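Functional macrophage inflammatory protein 1-alpha homolog (Human herpesvirus 8, PDB 1ZXT) is a viral CC-type chemokine, also called vMIP-I, that binds CCR chemokine receptors and probably mimics a host chemokine. Local coordinates at residues K26-T31 / P38-L43. Numbering follows the deposited sequence.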
ATOM      1  N   LYS A  26       3.473   8.079  -5.881  1.00 27.95           N
ATOM      2  CA  LYS A  26       2.498   8.267  -6.948  1.00 27.64           C
ATOM      3  C   LYS A  26       1.019   8.121  -6.522  1.00 24.69           C
ATOM      4  O   LYS A  26       0.211   9.021  -6.824  1.00 27.37           O
ATOM      5  CB  LYS A  26       2.759   7.198  -8.045  1.00 30.28           C
ATOM      6  CG  LYS A  26       2.503   7.574  -9.522  1.00 30.91           C
ATOM      7  CD  LYS A  26       2.674   6.301 -10.393  1.00 35.23           C
ATOM      8  CE  LYS A  26       2.615   6.587 -11.863  1.00 37.65           C
ATOM      9  NZ  LYS A  26       1.412   7.342 -12.297  1.00 45.47           N
ATOM     10  N   GLU A  27       0.694   7.059  -5.802  1.00 25.52           N
ATOM     11  CA  GLU A  27      -0.672   6.664  -5.522  1.00 26.38           C
ATOM     12  C   GLU A  27      -0.625   5.555  -4.501  1.00 25.65           C
ATOM     13  O   GLU A  27       0.463   5.050  -4.214  1.00 28.30           O
ATOM     14  CB  GLU A  27      -1.333   6.159  -6.781  1.00 23.84           C
ATOM     15  CG  GLU A  27      -0.612   5.020  -7.479  1.00 28.40           C
ATOM     16  CD  GLU A  27      -1.080   4.796  -8.939  1.00 27.21           C
ATOM     17  OE1 GLU A  27      -0.993   5.701  -9.685  1.00 37.41           O
ATOM     18  OE2 GLU A  27      -1.514   3.665  -9.265  1.00 45.06           O
ATOM     19  N   TRP A  28      -1.793   5.123  -3.968  1.00 26.79           N
ATOM     20  CA  TRP A  28      -1.866   3.999  -3.115  1.00 26.82           C
ATOM     21  C   TRP A  28      -3.076   3.130  -3.458  1.00 26.87           C
ATOM     22  O   TRP A  28      -3.995   3.581  -4.084  1.00 27.06           O
ATOM     23  CB  TRP A  28      -1.939   4.400  -1.630  1.00 26.59           C
ATOM     24  CG  TRP A  28      -3.231   5.044  -1.286  1.00 25.39           C
ATOM     25  CD1 TRP A  28      -3.604   6.341  -1.521  1.00 27.07           C
ATOM     26  CD2 TRP A  28      -4.332   4.404  -0.664  1.00 23.06           C
ATOM     27  NE1 TRP A  28      -4.859   6.548  -1.034  1.00 26.54           N
ATOM     28  CE2 TRP A  28      -5.350   5.364  -0.544  1.00 26.67           C
ATOM     29  CE3 TRP A  28      -4.572   3.057  -0.220  1.00 29.46           C
ATOM     30  CZ2 TRP A  28      -6.596   5.097   0.011  1.00 30.46           C
ATOM     31  CZ3 TRP A  28      -5.839   2.767   0.329  1.00 29.96           C
ATOM     32  CH2 TRP A  28      -6.843   3.802   0.394  1.00 29.40           C
ATOM     33  N   TYR A  29      -3.047   1.900  -2.994  1.00 28.37           N
ATOM     34  CA  TYR A  29      -4.207   0.989  -3.070  1.00 27.99           C
ATOM     35  C   TYR A  29      -4.053  -0.028  -1.970  1.00 27.70           C
ATOM     36  O   TYR A  29      -2.950  -0.378  -1.542  1.00 28.42           O
ATOM     37  CB  TYR A  29      -4.326   0.316  -4.439  1.00 26.85           C
ATOM     38  CG  TYR A  29      -3.035  -0.281  -4.975  1.00 28.12           C
ATOM     39  CD1 TYR A  29      -2.180   0.449  -5.749  1.00 30.18           C
ATOM     40  CD2 TYR A  29      -2.703  -1.592  -4.739  1.00 30.63           C
ATOM     41  CE1 TYR A  29      -1.009  -0.055  -6.243  1.00 29.82           C
ATOM     42  CE2 TYR A  29      -1.529  -2.149  -5.256  1.00 33.71           C
ATOM     43  CZ  TYR A  29      -0.680  -1.383  -5.981  1.00 31.24           C
ATOM     44  OH  TYR A  29       0.505  -1.921  -6.507  1.00 38.09           O
ATOM     45  N   PRO A  30      -5.179  -0.545  -1.494  1.00 27.91           N
ATOM     46  CA  PRO A  30      -5.144  -1.573  -0.441  1.00 28.98           C
ATOM     47  C   PRO A  30      -4.762  -2.963  -1.010  1.00 28.12           C
ATOM     48  O   PRO A  30      -4.923  -3.241  -2.185  1.00 29.36           O
ATOM     49  CB  PRO A  30      -6.571  -1.580   0.064  1.00 30.39           C
ATOM     50  CG  PRO A  30      -7.340  -1.359  -1.213  1.00 27.24           C
ATOM     51  CD  PRO A  30      -6.558  -0.257  -1.930  1.00 28.22           C
ATOM     52  N   THR A  31      -4.234  -3.818  -0.163  1.00 28.41           N
ATOM     53  CA  THR A  31      -4.025  -5.144  -0.517  1.00 30.38           C
ATOM     54  C   THR A  31      -5.409  -5.875  -0.380  1.00 31.07           C
ATOM     55  O   THR A  31      -6.403  -5.271  -0.023  1.00 34.22           O
ATOM     56  CB  THR A  31      -2.947  -5.819   0.375  1.00 29.31           C
ATOM     57  OG1 THR A  31      -3.212  -5.572   1.769  1.00 29.35           O
ATOM     58  CG2 THR A  31      -1.627  -5.257   0.134  1.00 30.49           C
ATOM     59  N   PRO A  38      -4.369  -6.404   7.265  1.00 29.10           N
ATOM     60  CA  PRO A  38      -4.672  -5.382   6.263  1.00 30.60           C
ATOM     61  C   PRO A  38      -3.470  -4.494   5.925  1.00 31.04           C
ATOM     62  O   PRO A  38      -2.716  -4.093   6.815  1.00 32.86           O
ATOM     63  CB  PRO A  38      -5.758  -4.573   6.980  1.00 32.37           C
ATOM     64  CG  PRO A  38      -6.415  -5.586   7.809  1.00 32.33           C
ATOM     65  CD  PRO A  38      -5.238  -6.258   8.426  1.00 28.14           C
ATOM     66  N   GLY A  39      -3.279  -4.289   4.646  1.00 31.10           N
ATOM     67  CA  GLY A  39      -2.163  -3.531   4.118  1.00 29.44           C
ATOM     68  C   GLY A  39      -2.587  -2.531   3.114  1.00 30.52           C
ATOM     69  O   GLY A  39      -3.673  -2.597   2.553  1.00 30.22           O
ATOM     70  N   VAL A  40      -1.671  -1.651   2.823  1.00 30.25           N
ATOM     71  CA  VAL A  40      -1.762  -0.721   1.655  1.00 29.63           C
ATOM     72  C   VAL A  40      -0.461  -0.774   0.929  1.00 27.99           C
ATOM     73  O   VAL A  40       0.593  -0.959   1.562  1.00 28.50           O
ATOM     74  CB  VAL A  40      -2.191   0.731   2.009  1.00 32.51           C
ATOM     75  CG1 VAL A  40      -3.556   0.770   2.677  1.00 31.34           C
ATOM     76  CG2 VAL A  40      -1.168   1.477   2.825  1.00 31.35           C
ATOM     77  N   ILE A  41      -0.522  -0.592  -0.379  1.00 27.44           N
ATOM     78  CA  ILE A  41       0.667  -0.316  -1.185  1.00 30.11           C
ATOM     79  C   ILE A  41       0.814   1.150  -1.419  1.00 29.47           C
ATOM     80  O   ILE A  41      -0.067   1.770  -1.932  1.00 29.77           O
ATOM     81  CB  ILE A  41       0.620  -1.085  -2.508  1.00 29.35           C
ATOM     82  CG1 ILE A  41       0.413  -2.573  -2.252  1.00 30.05           C
ATOM     83  CG2 ILE A  41       1.833  -0.825  -3.456  1.00 29.79           C
ATOM     84  CD1 ILE A  41       1.416  -3.191  -1.302  1.00 29.62           C
ATOM     85  N   LEU A  42       1.975   1.694  -1.061  1.00 29.47           N
ATOM     86  CA  LEU A  42       2.396   3.001  -1.539  1.00 26.98           C
ATOM     87  C   LEU A  42       3.226   2.796  -2.770  1.00 28.02           C
ATOM     88  O   LEU A  42       4.320   2.294  -2.709  1.00 27.17           O
ATOM     89  CB  LEU A  42       3.202   3.759  -0.506  1.00 26.19           C
ATOM     90  CG  LEU A  42       2.503   3.872   0.848  1.00 26.13           C
ATOM     91  CD1 LEU A  42       3.461   4.461   1.855  1.00 25.26           C
ATOM     92  CD2 LEU A  42       1.176   4.617   0.824  1.00 26.73           C
ATOM     93  N   LEU A  43       2.689   3.200  -3.904  1.00 27.81           N
ATOM     94  CA  LEU A  43       3.340   2.910  -5.186  1.00 30.24           C
ATOM     95  C   LEU A  43       4.190   4.073  -5.605  1.00 28.74           C
ATOM     96  O   LEU A  43       3.792   5.265  -5.646  1.00 28.78           O
ATOM     97  CB  LEU A  43       2.291   2.589  -6.271  1.00 32.68           C
ATOM     98  CG  LEU A  43       2.879   2.234  -7.655  1.00 29.44           C
ATOM     99  CD1 LEU A  43       3.390   0.840  -7.596  1.00 31.36           C
ATOM    100  CD2 LEU A  43       1.853   2.484  -8.769  1.00 34.23           C
TER
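Tyr29 lays one face of its ring across Ile41, whose CB stands 3.9 Å from the ring centroid in a CH-pi contact. With chi1 at 48°, Tyr29 CG is wedged between its own N and C, and the ring swings over the neighbouring strand. Ile41 CG1 meets Tyr29 CE2 at 3.6 Å, and Ile41 CG2 lies under the phenol end; the hydroxyl reaches on toward Leu43 CD1. Two backbone hydrogen bonds join this antiparallel pair, the shorter from Ile41 N to Tyr29 O at 2.7 Å. The Leu43 and Glu27 side chains lie side by side, Leu43 CD2 3.6 Å from Glu27 OE2. The other face of the sheet is turned to helix 57-64: Trp28 CE3 touches Val40 CG1 at 3.8 Å, the two side chains meeting at a slant, and Met63 packs against both. Against the tight Tyr29, Ile41 and Leu43 face, the loose parts are exposed: Pro30, Pro38 and the outer Lys26 side chain, whose NZ makes a long salt bridge (3.9 Å) with Glu27 OE1. Thr31 N hydrogen-bonds Gly39 O at 3.0 Å, approaching from above the carbonyl plane. At the other end, Lys26 N hydrogen-bonds Leu43 O at 2.8 Å and Leu43 N hydrogen-bonds Glu27 O, so Lys26 and Glu27 together face one residue. This is a classic beta bulge in the first antiparallel hairpin of the three-stranded Greek-key sheet on which the chemokine fold lays its C-terminal helix.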